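Local coordinates for protein pseudoalteromonas arctica PAMC 21717 (Pseudoalteromonas arctica, PDB 5YL7) that probably cleaves peptide bonds as a cold-active serine protease of the subtilase family, carrying bound calcium ions and disulfides, at residues 180-185 / 213-218; 145-150 / 187-192; 130-135 / 170-175; 195-200 / 285-290; 37-42 / 102-107. One frame throughout, in Å; residues are numbered along the deposited sequence.

Interaction 1 (180-185 / 213-218); sequences STTQNA and GNCNGV. With CA (calcium ion), chain F.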
# COMPACT_ATOMS: atom_id res chain seq x y z
N SER A 180 12.69 -13.08 12.51
CA SER A 180 12.03 -13.07 13.79
C SER A 180 11.68 -11.61 14.19
O SER A 180 10.63 -11.44 14.77
CB SER A 180 12.90 -13.58 14.95
OG SER A 180 12.96 -14.98 14.72
N THR A 181 12.50 -10.62 13.90
CA THR A 181 12.23 -9.23 14.28
C THR A 181 10.90 -8.83 13.55
O THR A 181 10.07 -8.19 14.15
CB THR A 181 13.37 -8.36 13.78
OG1 THR A 181 14.57 -8.77 14.48
CG2 THR A 181 13.17 -6.87 14.04
N THR A 182 10.78 -9.16 12.27
CA THR A 182 9.59 -8.79 11.53
C THR A 182 8.35 -9.55 12.04
O THR A 182 7.31 -8.93 12.24
CB THR A 182 9.78 -9.02 10.05
OG1 THR A 182 11.01 -8.34 9.65
CG2 THR A 182 8.63 -8.52 9.25
N GLN A 183 8.44 -10.85 12.22
CA GLN A 183 7.30 -11.62 12.69
C GLN A 183 6.88 -11.14 14.06
O GLN A 183 5.68 -11.05 14.33
CB GLN A 183 7.64 -13.11 12.72
CG GLN A 183 6.45 -13.98 13.05
CD GLN A 183 5.39 -13.92 11.96
OE1 GLN A 183 5.65 -14.42 10.80
NE2 GLN A 183 4.23 -13.38 12.21
N ASN A 184 7.81 -10.83 14.92
CA ASN A 184 7.47 -10.29 16.26
C ASN A 184 6.63 -9.03 16.17
O ASN A 184 5.65 -8.81 16.87
CB ASN A 184 8.73 -10.03 17.11
CG ASN A 184 9.41 -11.26 17.65
OD1 ASN A 184 8.83 -12.32 17.72
ND2 ASN A 184 10.66 -11.08 17.98
N ALA A 185 7.08 -8.14 15.26
CA ALA A 185 6.34 -6.87 15.05
C ALA A 185 4.91 -7.09 14.53
O ALA A 185 3.95 -6.48 14.99
CB ALA A 185 7.17 -5.98 14.17
N GLY A 213 6.03 -10.62 2.83
CA GLY A 213 4.86 -11.30 2.44
C GLY A 213 4.75 -12.73 2.85
O GLY A 213 3.68 -13.31 3.00
N ASN A 214 5.93 -13.38 3.03
CA ASN A 214 6.05 -14.75 3.54
C ASN A 214 5.99 -14.84 5.04
O ASN A 214 6.07 -15.96 5.57
CB ASN A 214 7.30 -15.41 2.95
CG ASN A 214 8.58 -14.78 3.42
OD1 ASN A 214 8.58 -13.82 4.19
ND2 ASN A 214 9.73 -15.33 2.95
N CYS A 215 5.74 -13.75 5.75
CA CYS A 215 5.53 -13.84 7.20
C CYS A 215 4.16 -14.44 7.42
O CYS A 215 3.28 -14.58 6.55
CB CYS A 215 5.59 -12.47 7.78
SG CYS A 215 7.20 -11.66 7.61
N ASN A 216 3.89 -14.93 8.65
CA ASN A 216 2.62 -15.46 9.04
C ASN A 216 1.70 -14.36 9.55
O ASN A 216 2.16 -13.37 10.12
CB ASN A 216 2.72 -16.60 10.05
CG ASN A 216 3.47 -17.78 9.51
OD1 ASN A 216 3.14 -18.21 8.38
ND2 ASN A 216 4.50 -18.25 10.16
N GLY A 217 0.41 -14.56 9.37
CA GLY A 217 -0.60 -13.60 9.85
C GLY A 217 -0.75 -12.34 9.06
O GLY A 217 -1.14 -11.33 9.62
N VAL A 218 -0.47 -12.42 7.76
CA VAL A 218 -0.56 -11.26 6.87
C VAL A 218 -1.43 -11.58 5.72
O VAL A 218 -1.63 -12.73 5.35
CB VAL A 218 0.85 -10.81 6.40
CG1 VAL A 218 1.80 -10.57 7.58
CG2 VAL A 218 1.50 -11.75 5.43
CA CA F . -2.14 -14.94 4.86
O HOH W 1 0.08 -15.12 6.08
O HOH W 2 -1.77 -17.17 3.09
O HOH W 3 -2.69 -17.22 5.28
O HOH W 4 -0.35 -15.82 3.43
O HOH W 5 -2.48 -14.92 7.36

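Interaction 2 (145-150 / 187-192); sequences DGIIWA and NTARSN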
# COMPACT_ATOMS: atom_id res chain seq x y z
N ASP A 145 9.92 -1.59 13.74
CA ASP A 145 9.47 -0.57 14.68
C ASP A 145 8.29 0.25 14.13
O ASP A 145 7.38 0.66 14.83
CB ASP A 145 10.63 0.28 15.12
CG ASP A 145 11.55 -0.39 16.09
OD1 ASP A 145 11.12 -1.41 16.72
OD2 ASP A 145 12.65 0.16 16.31
N GLY A 146 8.33 0.46 12.79
CA GLY A 146 7.21 1.09 12.15
C GLY A 146 5.87 0.34 12.29
O GLY A 146 4.84 0.93 12.53
N ILE A 147 6.00 -0.99 12.11
CA ILE A 147 4.80 -1.86 12.27
C ILE A 147 4.28 -1.76 13.70
O ILE A 147 3.08 -1.52 13.91
CB ILE A 147 5.17 -3.32 11.98
CG1 ILE A 147 5.58 -3.51 10.47
CG2 ILE A 147 4.09 -4.26 12.41
CD1 ILE A 147 6.24 -4.84 10.16
N ILE A 148 5.20 -1.87 14.64
CA ILE A 148 4.77 -1.77 16.08
C ILE A 148 4.08 -0.44 16.37
O ILE A 148 2.95 -0.40 16.88
CB ILE A 148 6.01 -1.98 16.98
CG1 ILE A 148 6.54 -3.40 16.84
CG2 ILE A 148 5.63 -1.65 18.46
CD1 ILE A 148 7.94 -3.53 17.35
N TRP A 149 4.79 0.64 16.01
CA TRP A 149 4.24 1.98 16.33
C TRP A 149 2.91 2.24 15.63
O TRP A 149 2.00 2.86 16.15
CB TRP A 149 5.32 3.04 15.99
CG TRP A 149 4.92 4.44 16.36
CD1 TRP A 149 5.06 5.05 17.61
CD2 TRP A 149 4.30 5.42 15.52
NE1 TRP A 149 4.59 6.32 17.52
CE2 TRP A 149 4.07 6.58 16.30
CE3 TRP A 149 3.86 5.42 14.20
CZ2 TRP A 149 3.52 7.73 15.77
CZ3 TRP A 149 3.27 6.57 13.73
CH2 TRP A 149 3.09 7.70 14.52
N ALA A 150 2.84 1.84 14.35
CA ALA A 150 1.67 2.08 13.54
C ALA A 150 0.44 1.48 14.18
O ALA A 150 -0.67 2.02 14.09
CB ALA A 150 1.80 1.46 12.19
N ASN A 187 3.18 -9.83 14.90
CA ASN A 187 2.36 -10.41 15.97
C ASN A 187 1.84 -9.32 16.91
O ASN A 187 0.70 -9.41 17.31
CB ASN A 187 3.19 -11.43 16.72
CG ASN A 187 3.56 -12.69 15.96
OD1 ASN A 187 2.99 -12.98 14.91
ND2 ASN A 187 4.53 -13.45 16.51
N THR A 188 2.67 -8.39 17.24
CA THR A 188 2.30 -7.24 18.06
C THR A 188 1.17 -6.44 17.37
O THR A 188 0.11 -6.14 17.97
CB THR A 188 3.44 -6.32 18.36
OG1 THR A 188 4.33 -7.03 19.28
CG2 THR A 188 3.06 -5.02 18.97
N ALA A 189 1.36 -6.11 16.08
CA ALA A 189 0.30 -5.33 15.39
C ALA A 189 -1.03 -6.07 15.39
O ALA A 189 -2.11 -5.51 15.69
CB ALA A 189 0.75 -5.05 13.97
N ARG A 190 -0.99 -7.37 15.05
CA ARG A 190 -2.23 -8.19 15.05
C ARG A 190 -2.91 -8.25 16.40
O ARG A 190 -4.10 -8.11 16.53
CB ARG A 190 -1.91 -9.62 14.60
CG ARG A 190 -1.47 -9.73 13.15
CD ARG A 190 -0.90 -11.09 12.88
NE ARG A 190 -1.72 -12.20 13.33
CZ ARG A 190 -2.85 -12.56 12.80
NH1 ARG A 190 -3.26 -12.07 11.66
NH2 ARG A 190 -3.68 -13.41 13.39
N SER A 191 -2.08 -8.30 17.46
CA SER A 191 -2.63 -8.40 18.88
C SER A 191 -3.27 -7.08 19.25
O SER A 191 -4.18 -7.03 20.10
CB SER A 191 -1.48 -8.68 19.80
OG SER A 191 -0.64 -7.56 20.06
N ASN A 192 -2.83 -5.98 18.63
CA ASN A 192 -3.43 -4.66 18.84
C ASN A 192 -4.61 -4.44 17.94
O ASN A 192 -5.21 -3.34 17.96
CB ASN A 192 -2.37 -3.60 18.64
CG ASN A 192 -1.37 -3.53 19.73
OD1 ASN A 192 -1.73 -3.95 20.90
ND2 ASN A 192 -0.19 -3.02 19.51

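Interaction 3 (130-135 / 170-175); sequences VRVLGK and MSLGGS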
# COMPACT_ATOMS: atom_id res chain seq x y z
N VAL A 130 4.11 6.34 7.75
CA VAL A 130 5.21 5.83 8.55
C VAL A 130 6.35 5.65 7.64
O VAL A 130 6.37 4.74 6.78
CB VAL A 130 4.80 4.56 9.32
CG1 VAL A 130 5.93 4.14 10.25
CG2 VAL A 130 3.54 4.78 10.09
N ARG A 131 7.34 6.54 7.72
CA ARG A 131 8.43 6.56 6.81
C ARG A 131 9.49 5.56 7.26
O ARG A 131 10.10 5.74 8.31
CB ARG A 131 9.02 7.97 6.58
CG ARG A 131 10.20 7.98 5.69
CD ARG A 131 10.52 9.40 5.22
NE ARG A 131 11.61 9.32 4.28
CZ ARG A 131 12.90 9.66 4.44
NH1 ARG A 131 13.29 10.21 5.56
NH2 ARG A 131 13.76 9.42 3.50
N VAL A 132 9.71 4.54 6.46
CA VAL A 132 10.66 3.48 6.77
C VAL A 132 11.63 3.22 5.67
O VAL A 132 12.62 2.48 5.91
CB VAL A 132 9.93 2.18 7.17
CG1 VAL A 132 9.01 2.37 8.39
CG2 VAL A 132 9.18 1.57 6.01
N LEU A 133 11.46 3.81 4.51
CA LEU A 133 12.31 3.61 3.31
C LEU A 133 12.88 4.94 2.85
O LEU A 133 12.14 5.94 2.76
CB LEU A 133 11.55 3.02 2.15
CG LEU A 133 10.72 1.75 2.40
CD1 LEU A 133 9.98 1.36 1.14
CD2 LEU A 133 11.61 0.61 2.85
N GLY A 134 14.17 4.97 2.60
CA GLY A 134 14.87 6.11 2.03
C GLY A 134 15.80 5.74 0.95
O GLY A 134 15.55 4.84 0.13
N LYS A 135 16.93 6.47 0.88
CA LYS A 135 17.89 6.15 -0.20
C LYS A 135 18.46 4.74 -0.04
O LYS A 135 18.96 4.44 1.08
CB LYS A 135 19.04 7.13 -0.15
CG LYS A 135 18.64 8.55 -0.58
CD LYS A 135 19.74 9.56 -0.30
CE LYS A 135 20.87 9.38 -1.23
NZ LYS A 135 21.94 10.45 -1.03
N MET A 170 2.11 -2.46 3.64
CA MET A 170 3.55 -2.55 3.37
C MET A 170 3.72 -2.94 1.94
O MET A 170 3.79 -4.12 1.51
CB MET A 170 4.28 -3.59 4.24
CG MET A 170 4.45 -3.01 5.67
SD MET A 170 5.63 -4.01 6.67
CE MET A 170 4.42 -4.76 6.93
N SER A 171 3.99 -1.93 1.10
CA SER A 171 4.31 -2.08 -0.35
C SER A 171 5.81 -2.11 -0.46
O SER A 171 6.45 -1.18 -1.00
CB SER A 171 3.70 -0.93 -1.10
OG SER A 171 2.32 -1.09 -1.24
N LEU A 172 6.45 -3.11 0.10
CA LEU A 172 7.92 -3.21 0.24
C LEU A 172 8.31 -4.62 0.45
O LEU A 172 7.45 -5.48 0.79
CB LEU A 172 8.40 -2.26 1.38
CG LEU A 172 7.87 -2.61 2.78
CD1 LEU A 172 8.62 -3.80 3.44
CD2 LEU A 172 7.95 -1.45 3.76
N GLY A 173 9.56 -4.92 0.23
CA GLY A 173 10.05 -6.26 0.57
C GLY A 173 11.41 -6.55 0.03
O GLY A 173 12.11 -5.67 -0.50
N GLY A 174 11.79 -7.78 0.23
CA GLY A 174 13.14 -8.22 -0.21
C GLY A 174 13.11 -9.73 -0.28
O GLY A 174 12.10 -10.36 -0.09
N SER A 175 14.25 -10.33 -0.65
CA SER A 175 14.36 -11.76 -0.69
C SER A 175 14.78 -12.38 0.61
O SER A 175 15.47 -11.78 1.41
CB SER A 175 15.23 -12.17 -1.85
OG SER A 175 16.47 -11.65 -1.58

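Interaction 4 (195-200 / 285-290); sequences VVVIAA and PHVAGV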
# COMPACT_ATOMS: atom_id res chain seq x y z
N VAL A 195 -4.86 -5.26 11.02
CA VAL A 195 -4.61 -6.17 9.90
C VAL A 195 -3.44 -5.67 9.08
O VAL A 195 -3.28 -4.46 8.88
CB VAL A 195 -5.90 -6.40 9.09
CG1 VAL A 195 -6.33 -5.16 8.33
CG2 VAL A 195 -5.78 -7.58 8.12
N VAL A 196 -2.65 -6.61 8.57
CA VAL A 196 -1.39 -6.29 7.89
C VAL A 196 -1.48 -6.76 6.44
O VAL A 196 -1.60 -7.97 6.23
CB VAL A 196 -0.20 -6.90 8.63
CG1 VAL A 196 1.08 -6.48 7.93
CG2 VAL A 196 -0.15 -6.42 10.06
N VAL A 197 -1.40 -5.83 5.50
CA VAL A 197 -1.50 -6.12 4.07
C VAL A 197 -0.19 -5.83 3.42
O VAL A 197 0.37 -4.76 3.61
CB VAL A 197 -2.64 -5.22 3.48
CG1 VAL A 197 -2.79 -5.51 1.97
CG2 VAL A 197 -3.98 -5.50 4.18
N ILE A 198 0.29 -6.80 2.59
CA ILE A 198 1.66 -6.77 2.09
C ILE A 198 1.69 -7.12 0.62
O ILE A 198 0.95 -7.98 0.12
CB ILE A 198 2.56 -7.75 2.87
CG1 ILE A 198 2.46 -7.42 4.37
CG2 ILE A 198 3.99 -7.66 2.35
CD1 ILE A 198 3.30 -8.28 5.29
N ALA A 199 2.54 -6.38 -0.12
CA ALA A 199 2.87 -6.71 -1.51
C ALA A 199 3.71 -7.95 -1.61
O ALA A 199 4.76 -8.07 -0.97
CB ALA A 199 3.59 -5.59 -2.14
N ALA A 200 3.33 -8.88 -2.51
CA ALA A 200 4.09 -10.20 -2.59
C ALA A 200 5.35 -10.07 -3.26
O ALA A 200 6.20 -11.06 -3.14
CB ALA A 200 3.23 -11.20 -3.29
N PRO A 285 -2.20 -1.63 -1.83
CA PRO A 285 -3.07 -0.52 -1.23
C PRO A 285 -4.48 -0.64 -1.71
O PRO A 285 -5.37 -0.11 -1.02
CB PRO A 285 -2.36 0.75 -1.65
CG PRO A 285 -1.53 0.32 -2.85
CD PRO A 285 -1.02 -1.00 -2.49
N HIS A 286 -4.77 -1.26 -2.85
CA HIS A 286 -6.18 -1.58 -3.16
C HIS A 286 -6.75 -2.44 -2.10
O HIS A 286 -7.91 -2.24 -1.62
CB HIS A 286 -6.30 -2.22 -4.53
CG HIS A 286 -6.11 -1.31 -5.73
ND1 HIS A 286 -4.91 -1.05 -6.32
CD2 HIS A 286 -7.04 -0.60 -6.46
CE1 HIS A 286 -5.14 -0.22 -7.34
NE2 HIS A 286 -6.42 0.05 -7.47
N VAL A 287 -6.03 -3.49 -1.69
CA VAL A 287 -6.50 -4.40 -0.67
C VAL A 287 -6.55 -3.73 0.72
O VAL A 287 -7.54 -3.96 1.45
CB VAL A 287 -5.66 -5.67 -0.67
CG1 VAL A 287 -6.09 -6.66 0.41
CG2 VAL A 287 -5.65 -6.28 -2.02
N ALA A 288 -5.59 -2.91 1.04
CA ALA A 288 -5.62 -2.17 2.30
C ALA A 288 -6.81 -1.27 2.32
O ALA A 288 -7.44 -1.15 3.36
CB ALA A 288 -4.31 -1.41 2.49
N GLY A 289 -7.11 -0.65 1.17
CA GLY A 289 -8.32 0.20 1.17
C GLY A 289 -9.56 -0.62 1.38
O GLY A 289 -10.47 -0.18 2.12
N VAL A 290 -9.71 -1.80 0.76
CA VAL A 290 -10.87 -2.64 1.05
C VAL A 290 -10.89 -3.08 2.47
O VAL A 290 -12.01 -3.15 3.06
CB VAL A 290 -11.02 -3.78 0.01
CG1 VAL A 290 -12.24 -4.64 0.32
CG2 VAL A 290 -11.15 -3.20 -1.39

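Interaction 5 (37-42 / 102-107); sequences VAVLDT and THVAGT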
# COMPACT_ATOMS: atom_id res chain seq x y z
N VAL A 37 -5.47 3.99 8.20
CA VAL A 37 -4.53 3.12 7.49
C VAL A 37 -3.17 3.66 7.63
O VAL A 37 -2.90 4.80 7.22
CB VAL A 37 -4.93 2.94 5.99
CG1 VAL A 37 -3.96 1.99 5.29
CG2 VAL A 37 -6.38 2.48 5.83
N ALA A 38 -2.22 2.87 8.16
CA ALA A 38 -0.80 3.27 8.19
C ALA A 38 -0.13 2.78 6.92
O ALA A 38 -0.23 1.60 6.58
CB ALA A 38 -0.16 2.76 9.46
N VAL A 39 0.56 3.66 6.24
CA VAL A 39 1.29 3.35 5.00
C VAL A 39 2.76 3.40 5.33
O VAL A 39 3.30 4.49 5.63
CB VAL A 39 0.91 4.30 3.87
CG1 VAL A 39 1.83 4.16 2.71
CG2 VAL A 39 -0.52 4.11 3.49
N LEU A 40 3.42 2.23 5.36
CA LEU A 40 4.83 2.10 5.73
C LEU A 40 5.62 2.11 4.47
O LEU A 40 5.54 1.14 3.70
CB LEU A 40 5.06 0.81 6.53
CG LEU A 40 4.79 0.89 8.03
CD1 LEU A 40 3.34 1.23 8.32
CD2 LEU A 40 5.11 -0.45 8.68
N ASP A 41 6.33 3.20 4.16
CA ASP A 41 6.82 3.42 2.81
C ASP A 41 7.89 4.46 2.85
O ASP A 41 8.58 4.69 3.89
CB ASP A 41 5.60 3.71 1.89
CG ASP A 41 5.77 3.23 0.54
OD1 ASP A 41 6.67 3.72 -0.18
OD2 ASP A 41 4.97 2.41 0.06
N THR A 42 8.05 5.18 1.72
CA THR A 42 9.11 6.18 1.57
C THR A 42 8.77 7.54 2.21
O THR A 42 9.59 8.45 2.14
CB THR A 42 9.51 6.37 0.08
OG1 THR A 42 8.36 7.00 -0.59
CG2 THR A 42 9.83 5.10 -0.60
N THR A 102 3.88 8.36 -1.80
CA THR A 102 2.82 9.30 -2.20
C THR A 102 1.84 8.63 -3.14
O THR A 102 0.65 8.78 -3.01
CB THR A 102 3.47 10.47 -2.90
OG1 THR A 102 4.33 11.20 -1.96
CG2 THR A 102 2.42 11.48 -3.42
N HIS A 103 2.37 7.76 -4.02
CA HIS A 103 1.55 6.99 -4.94
C HIS A 103 0.68 6.01 -4.19
O HIS A 103 -0.56 5.93 -4.31
CB HIS A 103 2.43 6.38 -6.00
CG HIS A 103 1.74 5.85 -7.20
ND1 HIS A 103 1.06 4.67 -7.21
CD2 HIS A 103 1.59 6.42 -8.42
CE1 HIS A 103 0.50 4.53 -8.42
NE2 HIS A 103 0.84 5.57 -9.18
N VAL A 104 1.31 5.23 -3.31
CA VAL A 104 0.60 4.23 -2.49
C VAL A 104 -0.42 4.89 -1.60
O VAL A 104 -1.57 4.41 -1.52
CB VAL A 104 1.66 3.41 -1.67
CG1 VAL A 104 0.99 2.54 -0.64
CG2 VAL A 104 2.49 2.56 -2.59
N ALA A 105 -0.05 5.95 -0.90
CA ALA A 105 -1.04 6.60 -0.05
C ALA A 105 -2.27 7.11 -0.83
O ALA A 105 -3.37 7.08 -0.28
CB ALA A 105 -0.41 7.73 0.76
N GLY A 106 -2.02 7.63 -2.04
CA GLY A 106 -3.15 8.05 -2.86
C GLY A 106 -4.09 6.95 -3.28
O GLY A 106 -5.31 7.16 -3.35
N THR A 107 -3.53 5.74 -3.50
CA THR A 107 -4.42 4.64 -3.79
C THR A 107 -5.29 4.33 -2.59
O THR A 107 -6.49 4.05 -2.71
CB THR A 107 -3.63 3.36 -4.24
OG1 THR A 107 -2.89 3.74 -5.42
CG2 THR A 107 -4.50 2.21 -4.46

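Interaction 1 (180-185 / 213-218)
The side-chain amide of Gln183 faces the backbone of Asn216 and uses both its ends on that one residue. Its OE1 takes the N-H of Asn216 at 2.8 Å from N, in the carbonyl plane and on a lone pair. Its NE2 gives a nearly straight bond (178°) to Asn216 O at 2.9 Å. CG stands anti to the backbone N (chi1 -174°) and the chain bends at chi2, which carries the amide from the helix to the loop. Asn187 OD1 also accepts from NE2, so three hydrogen bonds fix the turn of the amide. Losing this amide to an alanine would probably leave Asn216 N and O without their mates and the loop freer to shift. In the subtilisin-like fold here, this loop leads from strand 210-211 into strand 219-224 of the parallel sheet. One residue earlier, the methyl CG2 of Thr182 rests 3.8 Å from Cys215 SG, which is tied by a disulfide to Cys178. The hydroxyl of Thr182 bonds to Ser179 instead. Further along the loop, Val218 O binds a calcium ion at 2.3 Å, with Asp241 and Glu307 completing the protein ligands. One calcium-bound water donates to Cys215 O and accepts from Val218 N.

Interaction 2 (145-150 / 187-192)
Thr188, which meets Ile148 across the two helices, has a backbone O gripped by two donors of its own segment. Ser191 OG donates to Thr188 O at 2.6 Å, from 20° out of the carbonyl plane. Asn192 N donates to the same Thr188 O at 3.0 Å. Together they close the last turn of helix 180-191, and Asn192 ND2 reaches on to Ser151 OG. Between the helices the touching groups are carbon. Ile147 holds CG2 anti to its backbone N (chi1 -65° for CG1), and this branch methyl lies 3.8 Å from Ala189 CB. The small alanine lets the backbones come close, with 5.8 Å between the CA atoms of Ile148 and Ala189. Further out, Ile148 CG2 approaches Thr188 CG2 at 4.3 Å, methyl to methyl, near the more open side of the pair. Helices 140-150 and 180-191 thus lie side by side on one face of the parallel sheet of this subtilisin-like fold. Ile147 and Ala189 both reach down to Ile168 in strand 167-170. Arg190 points elsewhere, to a salt bridge with Asp304 and a bond to Gly217 O. No hydrogen bond joins the two segments. The fit therefore depends on the shape of a few methyl groups, while Thr188 O, Asn192 ND2 and the Arg190 guanidinium find their partners elsewhere.

Interaction 3 (130-135 / 170-175)
Leu172 is met by both Leu133 and Val132, and these three buried side chains make the whole contact. Leu172 has the most surface covered. With chi1 at 64° its CG folds back over its own backbone, which turns CD2 to Val132 and leaves CB facing Leu133. Its root and one branch methyl thus serve different partners. CB lies 4.0 Å from Leu133 CD1, while CD2 lies 4.0 Å from Val132 CG2. The Val132 and Leu172 side chains cross at about a right angle, and Leu133 comes in at a slant. Leu133 points CG away from its carbonyl carbon (chi1 -51°) and offers one branch methyl. The setting is the substrate cleft of a subtilisin-like fold, just past the ends of strands 126-131 and 167-170. In this family the segment at 172-174 borders the substrate backbone, and 130-135 probably leads into the other wall. Consistent with that, Gly173 makes backbone hydrogen bonds to a bound peptide, and Leu133 packs on the peptide backbone. Ser171, the centre of an inverse gamma turn, sends OG to Ser281 O and so ties the turn to the helix that starts near the presumed nucleophile. Val132 also touches Ile143 of helix 140-150.

Interaction 4 (195-200 / 285-290)
No flat group lies between Val197 and Val287, which touch mainly through their CG1 methyls. The contact lays helix 280-297 on the parallel sheet of a subtilisin-like fold, packed over strand 195-199. The one aromatic side chain of the two segments, the imidazole of His286, leads away from that strand. Its ring meets those of His13 and Tyr14, with the planes at about 85° and 70°, and both nitrogens are used: ND1 bonds to Met282 O, and NE2 bonds to His13 ND1. The ring of Pro285 rests on Val104 and Thr107 of helix 100-109. The helix is kinked here, since Pro285 N makes no bond to the turn before.

Val197 has the most surface covered. Its CG1 is anti to the backbone N (chi1 180°), which sets this methyl against Val287 and Ala288. Val287 holds its own CG1 the same way, and the two CG1 methyls meet at 3.8 Å. The same CG1 of Val197 is 3.9 Å from Val287 CB and 3.9 Å from Ala288 N, so it sits over the start of the next residue. Val221 of the adjoining strand 219-224 touches both valines. No hydrogen bond crosses from the strand segment to the helix segment. Ala288 lets the chains close in: its CB is 4.3 Å from Val197 CB, and Val197 CG2 lies 4.2 Å from Ala288 CA.

Interaction 5 (37-42 / 102-107)
Val104 meets two residues of strand 36-41, Val39 and Asp41, and each atom of its side chain has a part. CB lies 3.9 Å from Asp41 OD2. CG1, anti to the backbone N (chi1 170°), touches Val39 CG1 at 3.8 Å. CG2, the other branch, comes 3.6 Å from Asp41 OD2. One oxygen of the carboxylate thus rests against the valine methyls. The two valine side chains cross obliquely. Val39 also brings CG2 to 4.4 Å from Ala105 CA, so the strand residue covers the helix at two neighbouring positions. Strand 37-41 and helix 102-107 run nearly antiparallel, at 160°, with the axes of these short segments 9.0 Å apart. No hydrogen bond passes between the two segments.

Both carboxylate oxygens of Asp41 have polar partners. OD1 uses its anti lone pair to accept from Thr42 N at 2.8 Å, with an N-H to acceptor angle of 144°. OD1 also accepts from His100 ND1. OD2 is hydrogen-bonded too, next to the segments. These bonds fix the turn of the carboxylate. With an alanine in place of Asp41, His100 ND1 and Thr42 N would probably lose this acceptor, and the imidazole would be less firmly held. Thr42 OG1 bonds in turn to Gly101 N, which ties the end of the strand to the start of the helix.

Asp41, His100 and Ser281 have charge-relay geometry, consistent with the Ser-His-Asp catalytic triad of subtilases. In that fold the aspartate stands at the end of a central strand, and the histidine starts the helix packed on it.

Four of the contacts pack against the same parallel sheet. Interactions 4 and 5 lie on one side, with centres about 11 Å apart, and Pro285 CB meets Val104 O at 3.7 Å. Interaction 2 is on the other side, where Ile147 CG1 touches Leu40 CD2 at 3.6 Å. Interaction 3 joins the sheet at its cleft end: Val132 N is 2.8 Å from Asp41 O. Interactions 3 and 5, centres about 11 Å apart, border the presumed triad and the peptide cleft. Interaction 1 lies about 20 Å from interaction 5, centre to centre. Its calcium loop meets interaction 2 through Gly217 O and Arg190 NH1, 3.0 Å apart, and interaction 4 through Val218 CG1 and Ile198 CD1, 3.6 Å apart.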